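Local coordinates for chemotaxis protein motB (Helicobacter pylori, PDB 3CYP) that probably anchors the stator of the bacterial flagellar motor to the cell wall through this periplasmic, OmpA-like domain, at residues 19-22 with 23-26. Sequence-based numbering, arbitrary orientation.
Sequences MMLY and IERI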
loop_
_atom_site.group_PDB
_atom_site.type_symbol
_atom_site.label_atom_id
_atom_site.label_comp_id
_atom_site.label_asym_id
_atom_site.label_seq_id
_atom_site.Cartn_x
_atom_site.Cartn_y
_atom_site.Cartn_z
ATOM N N MET B 19 -0.380 -20.530 -2.375
ATOM C CA MET B 19 0.204 -19.204 -2.082
ATOM C C MET B 19 -0.418 -18.597 -0.827
ATOM O O MET B 19 0.296 -17.938 -0.058
ATOM C CB MET B 19 0.081 -18.240 -3.262
ATOM C CG MET B 19 1.038 -17.032 -3.107
ATOM S SD MET B 19 0.789 -15.740 -4.353
ATOM C CE MET B 19 1.446 -16.549 -5.794
ATOM N N MET B 20 -1.709 -18.792 -0.590
ATOM C CA MET B 20 -2.366 -18.312 0.661
ATOM C C MET B 20 -1.663 -18.923 1.874
ATOM O O MET B 20 -1.332 -18.245 2.853
ATOM C CB MET B 20 -3.840 -18.691 0.690
ATOM C CG MET B 20 -4.652 -17.863 -0.272
ATOM S SD MET B 20 -4.757 -16.100 0.192
ATOM C CE MET B 20 -5.846 -16.180 1.643
ATOM N N LEU B 21 -1.393 -20.217 1.796
ATOM C CA LEU B 21 -0.744 -20.908 2.899
ATOM C C LEU B 21 0.652 -20.358 3.151
ATOM O O LEU B 21 1.068 -20.240 4.301
ATOM C CB LEU B 21 -0.607 -22.391 2.618
ATOM C CG LEU B 21 -1.845 -23.202 2.907
ATOM C CD1 LEU B 21 -1.664 -24.568 2.185
ATOM C CD2 LEU B 21 -2.023 -23.336 4.403
ATOM N N TYR B 22 1.362 -20.032 2.092
ATOM C CA TYR B 22 2.743 -19.520 2.227
ATOM C C TYR B 22 2.674 -18.082 2.760
ATOM O O TYR B 22 3.411 -17.714 3.712
ATOM C CB TYR B 22 3.512 -19.614 0.912
ATOM C CG TYR B 22 4.984 -19.248 0.966
ATOM C CD1 TYR B 22 5.692 -19.223 2.160
ATOM C CD2 TYR B 22 5.678 -18.958 -0.195
ATOM C CE1 TYR B 22 7.011 -18.893 2.193
ATOM C CE2 TYR B 22 7.006 -18.600 -0.182
ATOM C CZ TYR B 22 7.685 -18.598 1.025
ATOM O OH TYR B 22 9.008 -18.248 1.048
ATOM N N ILE B 23 1.765 -17.284 2.216
ATOM C CA ILE B 23 1.587 -15.907 2.763
ATOM C C ILE B 23 1.252 -15.936 4.258
ATOM O O ILE B 23 1.750 -15.151 5.045
ATOM C CB ILE B 23 0.525 -15.124 1.982
ATOM C CG1 ILE B 23 0.966 -14.895 0.548
ATOM C CG2 ILE B 23 0.226 -13.761 2.661
ATOM C CD1 ILE B 23 -0.124 -14.428 -0.357
ATOM N N GLU B 24 0.450 -16.921 4.680
ATOM C CA GLU B 24 0.082 -17.048 6.082
ATOM C C GLU B 24 1.324 -17.299 6.940
ATOM O O GLU B 24 1.403 -16.821 8.077
ATOM C CB GLU B 24 -0.888 -18.237 6.200
ATOM C CG GLU B 24 -1.448 -18.555 7.539
ATOM C CD GLU B 24 -2.370 -19.776 7.411
ATOM O OE1 GLU B 24 -3.220 -19.744 6.495
ATOM O OE2 GLU B 24 -2.197 -20.746 8.180
ATOM N N ARG B 25 2.264 -18.109 6.445
ATOM C CA ARG B 25 3.501 -18.382 7.219
ATOM C C ARG B 25 4.310 -17.105 7.407
ATOM O O ARG B 25 4.905 -16.843 8.471
ATOM C CB ARG B 25 4.400 -19.401 6.554
ATOM C CG ARG B 25 3.863 -20.782 6.477
ATOM C CD ARG B 25 4.937 -21.757 5.934
ATOM N NE ARG B 25 5.937 -22.178 6.919
ATOM C CZ ARG B 25 6.851 -23.151 6.697
ATOM N NH1 ARG B 25 6.916 -23.759 5.526
ATOM N NH2 ARG B 25 7.708 -23.515 7.623
ATOM N N ILE B 26 4.369 -16.333 6.329
ATOM C CA ILE B 26 5.123 -15.058 6.373
ATOM C C ILE B 26 4.425 -14.042 7.310
ATOM O O ILE B 26 5.070 -13.311 8.064
ATOM C CB ILE B 26 5.324 -14.491 4.936
ATOM C CG1 ILE B 26 6.245 -15.430 4.122
ATOM C CG2 ILE B 26 5.832 -13.045 4.966
ATOM C CD1 ILE B 26 7.714 -15.434 4.642
HETATM O O HOH W 1 0.463 -21.677 6.708
#
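Tyr22 reaches Ile26 one helical turn further on, in helix 17-30. Its CB lies 3.2 Å from the backbone N of Ile23, a nearness set by the chain itself, since three bonds join the two atoms. CG stands anti to the Tyr22 backbone N (chi1 -174°), which places the ring beside its own carbonyl carbon. The first real contact is made by the ring carbon Tyr22 CE1, which rests 4.0 Å from Ile26 CG1. That methylene approaches the ring obliquely. The phenol tip goes further: OH is hydrogen-bonded to the backbone O of Asp3, tying the N-terminal segment to the helix.

The backbone is an ordinary alpha-helix. Ile23 N donates to Met19 O at 2.8 Å, almost straight, and Ile26 N donates to Tyr22 O at 3.1 Å. The bond from Arg25 N to Leu21 O is longer, 3.3 Å, and more bent. Leu21 O has a second donor, a water at 2.9 Å from it, which also makes a weak bond to Glu24 OE2. This water bridges the carbonyl and the carboxylate on the outer side of the helix.

On the buried side, Ile23 CD1 meets Met19 CG at 4.0 Å. Ile23 CG1 lies 3.2 Å from Met19 O.

Within this OmpA-like fold, Met19, Ile23 and Ile26 pack on Phe5 of strand 5-6, and the ring of Tyr22 meets Phe5 edge-to-face. Ile23 also touches Val69, Val72 and Leu73 of helix 58-75. Helix 117-131 adds Phe131, which touches Tyr22, Arg25 and Ile26, and Glu130, which forms a salt bridge with Arg25.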